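Local structure of sortase B (5JCV) at residues 21-26 and 90-95; 86-91 and 115-120. The protein is a transpeptidase that cleaves the C-terminal sorting signal of surface proteins and, through a thioester intermediate, attaches them covalently to the cell wall. All coordinates share one frame; numbering follows the deposited sequence.

Interaction 1. Residues 21-26 and 90-95; sequences IDTEID and KDFLVA
Phe92 reaches from helix 90-95 to the loop between strands 14-19 and 26-30, within the sortase domain, the part of the membrane protein present here, and its ring alone bridges the two segments. The backbones stay well apart, with 9.3 Å between Asp22 CA and Phe92 CA, a gap that a long flat side chain can span. With CG anti to the backbone N (chi1 -168°), the ring is carried out from the helix toward the loop, and its CE1 and CZ corner does the touching. Asp22 O comes to the ring edge, near its plane, 3.9 Å from Phe92 CE1. The other carbonyl, Ile21 O, approaches Phe92 CZ obliquely at 3.9 Å. Thr23 adds its methyl: CG2 lies 3.8 Å from Phe92 CZ, the two side chains crossing at about a right angle. Threonine suits this place: while CG2 meets the ring, OG1 turns back to the loop and accepts a hydrogen bond from Ile25 N (2.8 Å), an ST turn; OG1 is also bonded to Ile20 O. Of the Asp22 side chain, CB is the atom that reaches the ring, 4.1 Å from Phe92 CE1, since chi1 of -57° sets the carboxylate beside its own backbone N, where OD2 bonds to His96 NE2. The imidazole of His96 stacks on Phe92, and Tyr87 meets the same ring edge-to-face. Between the segments the chemistry is thus van der Waals contact, probably with a mild electrostatic attraction between the positive ring rim and Asp22 O; hydrogen bonds close by include the ST turn of Thr23 and the Asp22-His96 pair.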
loop_
_atom_site.group_PDB
_atom_site.type_symbol
_atom_site.label_atom_id
_atom_site.label_comp_id
_atom_site.label_asym_id
_atom_site.label_seq_id
_atom_site.Cartn_x
_atom_site.Cartn_y
_atom_site.Cartn_z
ATOM N N ILE A 21 21.169 0.501 5.584
ATOM C CA ILE A 21 22.356 -0.222 5.100
ATOM C C ILE A 21 23.320 -0.542 6.245
ATOM O O ILE A 21 23.502 0.274 7.138
ATOM C CB ILE A 21 23.088 0.649 4.023
ATOM C CG1 ILE A 21 22.184 0.880 2.783
ATOM C CG2 ILE A 21 24.401 0.030 3.586
ATOM C CD1 ILE A 21 21.708 -0.376 2.089
ATOM N N ASP A 22 23.957 -1.708 6.200
ATOM C CA ASP A 22 24.944 -2.154 7.218
ATOM C C ASP A 22 24.299 -2.337 8.595
ATOM O O ASP A 22 24.927 -2.121 9.613
ATOM C CB ASP A 22 26.153 -1.204 7.299
ATOM C CG ASP A 22 26.871 -1.043 5.933
ATOM O OD1 ASP A 22 26.808 -1.942 5.082
ATOM O OD2 ASP A 22 27.510 -0.017 5.710
ATOM N N THR A 23 23.026 -2.723 8.623
ATOM C CA THR A 23 22.367 -3.104 9.886
ATOM C C THR A 23 21.471 -4.268 9.623
ATOM O O THR A 23 21.312 -4.657 8.475
ATOM C CB THR A 23 21.535 -1.975 10.498
ATOM O OG1 THR A 23 20.291 -1.834 9.785
ATOM C CG2 THR A 23 22.308 -0.672 10.478
ATOM N N GLU A 24 20.863 -4.813 10.669
ATOM C CA GLU A 24 19.841 -5.818 10.484
ATOM C C GLU A 24 18.535 -5.183 10.078
ATOM O O GLU A 24 17.607 -5.911 9.821
ATOM C CB GLU A 24 19.605 -6.629 11.775
ATOM C CG GLU A 24 20.838 -7.368 12.256
ATOM C CD GLU A 24 20.526 -8.562 13.161
ATOM O OE1 GLU A 24 19.365 -8.968 13.309
ATOM O OE2 GLU A 24 21.478 -9.078 13.791
ATOM N N ILE A 25 18.433 -3.847 10.073
ATOM C CA ILE A 25 17.125 -3.180 9.940
ATOM C C ILE A 25 16.742 -3.142 8.456
ATOM O O ILE A 25 17.249 -2.316 7.674
ATOM C CB ILE A 25 17.118 -1.752 10.497
ATOM C CG1 ILE A 25 17.383 -1.811 11.989
ATOM C CG2 ILE A 25 15.739 -1.106 10.239
ATOM C CD1 ILE A 25 17.737 -0.481 12.606
ATOM N N ASP A 26 15.932 -4.116 8.076
ATOM C CA ASP A 26 15.493 -4.311 6.704
ATOM C C ASP A 26 14.197 -5.074 6.881
ATOM O O ASP A 26 14.183 -6.291 6.821
ATOM C CB ASP A 26 16.519 -5.133 5.932
ATOM C CG ASP A 26 16.190 -5.229 4.416
ATOM O OD1 ASP A 26 15.124 -4.730 3.943
ATOM O OD2 ASP A 26 17.031 -5.790 3.703
ATOM N N LYS A 90 30.030 8.056 15.938
ATOM C CA LYS A 90 30.072 9.128 14.946
ATOM C C LYS A 90 30.484 8.632 13.580
ATOM O O LYS A 90 29.954 9.102 12.579
ATOM C CB LYS A 90 30.997 10.265 15.358
ATOM C CG LYS A 90 30.841 11.464 14.422
ATOM C CD LYS A 90 31.324 12.779 15.029
ATOM C CE LYS A 90 30.484 13.970 14.549
ATOM N NZ LYS A 90 30.668 15.163 15.435
ATOM N N ASP A 91 31.406 7.667 13.545
ATOM C CA ASP A 91 31.888 7.109 12.284
ATOM C C ASP A 91 30.731 6.525 11.493
ATOM O O ASP A 91 30.599 6.775 10.294
ATOM C CB ASP A 91 32.922 6.005 12.523
ATOM C CG ASP A 91 34.256 6.536 13.071
ATOM O OD1 ASP A 91 34.477 7.778 13.088
ATOM O OD2 ASP A 91 35.077 5.680 13.485
ATOM N N PHE A 92 29.880 5.746 12.164
ATOM C CA PHE A 92 28.719 5.176 11.490
ATOM C C PHE A 92 27.777 6.242 10.918
ATOM O O PHE A 92 27.249 6.087 9.808
ATOM C CB PHE A 92 27.954 4.245 12.404
ATOM C CG PHE A 92 26.919 3.428 11.680
ATOM C CD1 PHE A 92 27.252 2.184 11.128
ATOM C CD2 PHE A 92 25.621 3.926 11.495
ATOM C CE1 PHE A 92 26.289 1.438 10.453
ATOM C CE2 PHE A 92 24.675 3.189 10.817
ATOM C CZ PHE A 92 25.000 1.945 10.306
ATOM N N LEU A 93 27.550 7.301 11.670
ATOM C CA LEU A 93 26.603 8.326 11.250
ATOM C C LEU A 93 27.112 9.068 10.020
ATOM O O LEU A 93 26.352 9.317 9.080
ATOM C CB LEU A 93 26.348 9.322 12.383
ATOM C CG LEU A 93 25.653 10.626 11.971
ATOM C CD1 LEU A 93 24.214 10.394 11.575
ATOM C CD2 LEU A 93 25.725 11.653 13.088
ATOM N N VAL A 94 28.392 9.408 10.020
ATOM C CA VAL A 94 28.972 10.103 8.877
ATOM C C VAL A 94 28.836 9.235 7.618
ATOM O O VAL A 94 28.419 9.702 6.556
ATOM C CB VAL A 94 30.458 10.463 9.119
ATOM C CG1 VAL A 94 31.108 10.997 7.836
ATOM C CG2 VAL A 94 30.577 11.484 10.243
ATOM N N ALA A 95 29.189 7.970 7.751
ATOM C CA ALA A 95 29.010 7.020 6.670
ATOM C C ALA A 95 27.518 6.667 6.372
ATOM O O ALA A 95 27.228 6.030 5.371
ATOM C CB ALA A 95 29.814 5.760 6.965
#

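Interaction 2. Residues 86-91 and 115-120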
loop_
_atom_site.group_PDB
_atom_site.type_symbol
_atom_site.label_atom_id
_atom_site.label_comp_id
_atom_site.label_asym_id
_atom_site.label_seq_id
_atom_site.Cartn_x
_atom_site.Cartn_y
_atom_site.Cartn_z
ATOM N N LYS A 86 23.867 2.103 16.767
ATOM C CA LYS A 86 25.075 2.374 15.955
ATOM C C LYS A 86 25.261 3.872 15.650
ATOM O O LYS A 86 26.393 4.366 15.469
ATOM C CB LYS A 86 25.040 1.603 14.647
ATOM C CG LYS A 86 25.115 0.076 14.765
ATOM C CD LYS A 86 24.960 -0.544 13.374
ATOM C CE LYS A 86 25.172 -2.042 13.368
ATOM N NZ LYS A 86 26.623 -2.392 13.265
ATOM N N TYR A 87 24.161 4.599 15.611
ATOM C CA TYR A 87 24.213 6.022 15.423
ATOM C C TYR A 87 24.861 6.826 16.566
ATOM O O TYR A 87 25.054 8.010 16.392
ATOM C CB TYR A 87 22.797 6.573 15.050
ATOM C CG TYR A 87 22.449 6.289 13.610
ATOM C CD1 TYR A 87 23.024 7.026 12.616
ATOM C CD2 TYR A 87 21.569 5.278 13.246
ATOM C CE1 TYR A 87 22.758 6.784 11.276
ATOM C CE2 TYR A 87 21.300 5.009 11.895
ATOM C CZ TYR A 87 21.913 5.776 10.908
ATOM O OH TYR A 87 21.686 5.607 9.527
ATOM N N LEU A 88 25.189 6.222 17.716
ATOM C CA LEU A 88 25.967 6.914 18.759
ATOM C C LEU A 88 27.470 6.913 18.454
ATOM O O LEU A 88 28.223 7.641 19.074
ATOM C CB LEU A 88 25.791 6.227 20.121
ATOM C CG LEU A 88 24.399 6.209 20.740
ATOM C CD1 LEU A 88 24.392 5.334 21.986
ATOM C CD2 LEU A 88 23.954 7.640 21.042
ATOM N N ASP A 89 27.884 6.041 17.534
ATOM C CA ASP A 89 29.222 6.000 16.939
ATOM C C ASP A 89 29.247 6.993 15.782
ATOM O O ASP A 89 28.550 6.808 14.767
ATOM C CB ASP A 89 29.464 4.574 16.452
ATOM C CG ASP A 89 30.769 4.393 15.703
ATOM O OD1 ASP A 89 31.474 5.400 15.460
ATOM O OD2 ASP A 89 31.053 3.208 15.342
ATOM N N LYS A 90 30.030 8.056 15.938
ATOM C CA LYS A 90 30.072 9.128 14.946
ATOM C C LYS A 90 30.484 8.632 13.580
ATOM O O LYS A 90 29.954 9.102 12.579
ATOM C CB LYS A 90 30.997 10.265 15.358
ATOM C CG LYS A 90 30.841 11.464 14.422
ATOM C CD LYS A 90 31.324 12.779 15.029
ATOM C CE LYS A 90 30.484 13.970 14.549
ATOM N NZ LYS A 90 30.668 15.163 15.435
ATOM N N ASP A 91 31.406 7.667 13.545
ATOM C CA ASP A 91 31.888 7.109 12.284
ATOM C C ASP A 91 30.731 6.525 11.493
ATOM O O ASP A 91 30.599 6.775 10.294
ATOM C CB ASP A 91 32.922 6.005 12.523
ATOM C CG ASP A 91 34.256 6.536 13.071
ATOM O OD1 ASP A 91 34.477 7.778 13.088
ATOM O OD2 ASP A 91 35.077 5.680 13.485
ATOM N N VAL A 115 19.995 12.613 16.780
ATOM C CA VAL A 115 20.274 11.282 17.342
ATOM C C VAL A 115 20.422 11.441 18.868
ATOM O O VAL A 115 21.200 12.261 19.313
ATOM C CB VAL A 115 21.587 10.763 16.743
ATOM C CG1 VAL A 115 22.095 9.550 17.474
ATOM C CG2 VAL A 115 21.444 10.509 15.252
ATOM N N TYR A 116 19.680 10.679 19.666
ATOM C CA TYR A 116 19.880 10.721 21.128
ATOM C C TYR A 116 19.262 9.525 21.800
ATOM O O TYR A 116 18.457 8.798 21.193
ATOM C CB TYR A 116 19.292 12.007 21.740
ATOM C CG TYR A 116 17.908 12.344 21.251
ATOM C CD1 TYR A 116 16.795 11.874 21.914
ATOM C CD2 TYR A 116 17.715 13.112 20.079
ATOM C CE1 TYR A 116 15.511 12.176 21.460
ATOM C CE2 TYR A 116 16.450 13.404 19.607
ATOM C CZ TYR A 116 15.356 12.916 20.305
ATOM O OH TYR A 116 14.110 13.193 19.882
ATOM N N GLU A 117 19.649 9.324 23.051
ATOM C CA GLU A 117 18.981 8.388 23.941
ATOM C C GLU A 117 18.160 9.224 24.856
ATOM O O GLU A 117 18.548 10.357 25.208
ATOM C CB GLU A 117 19.962 7.648 24.836
ATOM C CG GLU A 117 20.831 6.642 24.129
ATOM C CD GLU A 117 21.911 6.080 25.054
ATOM O OE1 GLU A 117 22.905 6.813 25.387
ATOM O OE2 GLU A 117 21.749 4.901 25.419
ATOM N N THR A 118 17.088 8.632 25.342
ATOM C CA THR A 118 16.287 9.300 26.344
ATOM C C THR A 118 15.571 8.279 27.213
ATOM O O THR A 118 15.015 7.293 26.691
ATOM C CB THR A 118 15.226 10.160 25.663
ATOM O OG1 THR A 118 14.447 10.834 26.664
ATOM C CG2 THR A 118 14.333 9.272 24.778
ATOM N N THR A 119 15.565 8.555 28.520
ATOM C CA THR A 119 14.984 7.681 29.566
ATOM C C THR A 119 13.599 8.183 30.083
ATOM O O THR A 119 12.682 7.382 30.285
ATOM C CB THR A 119 15.984 7.568 30.749
ATOM O OG1 THR A 119 16.632 8.837 30.940
ATOM C CG2 THR A 119 17.084 6.567 30.466
ATOM N N THR A 120 13.454 9.500 30.284
ATOM C CA THR A 120 12.235 10.092 30.888
ATOM C C THR A 120 11.654 11.336 30.156
ATOM O O THR A 120 10.585 11.842 30.485
ATOM C CB THR A 120 12.521 10.512 32.360
ATOM O OG1 THR A 120 13.560 11.509 32.407
ATOM C CG2 THR A 120 12.903 9.300 33.207
#
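Tyr87 and Val115 join the 3-10 turn that leads into helix 90-95 to strand 107-118 of the sortase beta-fold. The close part of the contact is small and mostly apolar. Val115 CG1, anti to its own backbone N (chi1 168°), lies 3.5 Å from Tyr87 O and 3.9 Å from Tyr87 CB, while its other methyl, CG2, is 4.2 Å from the same CB. A beta-branched valine suits a strand here, since CG1 can meet Tyr87 closely while CG2 lies looser beside the same CB; it also packs against Met177 and Ile179 of strand 176-182. The tyrosine offers the root of its side chain to Val115 and leads its ring away, so that OH bonds to His96 O. Tyr87 O, beside the valine methyl, is satisfied by the hydroxyl of Tyr148.

Toward solvent the packing thins. Leu88 CD2 is a distant 4.5 Å from Val115 CG1, and Leu88 CD1 lies over the flat face of the Glu117 carboxylate, 4.0 Å from Glu117 OE1, the two side chains crossing at about a right angle. Glutamate suits an exposed strand position, where its carboxylate is probably at least partly open to solvent, while its side chain also touches Met177. Beyond the turn Asp89 occupies the N-cap of helix 90-95. Its OD1 accepts from Asp91 N at 3.0 Å, the donor standing 42° out of the carboxylate plane.

Both interactions hang on helix 90-95 and the turn before it, and they share Lys90 and Asp91. Interaction 1 ties the helix to the 21-26 loop and lies at the surface, none of its touching residues being buried; interaction 2 fastens the preceding turn to strand 107-118 and is partly buried, with about twice the contact area. Chemistry follows place: a ring edge and corner meet loop carbonyls and a methyl in the first; in the second a valine methyl meets a carbonyl and a CB, giving way to a carboxylate toward solvent. The two contacts, with centres about 12 Å apart, touch directly, Phe92 CB lying 3.4 Å from Lys86 O and Leu93 CD1 3.7 Å from Tyr87 CD1.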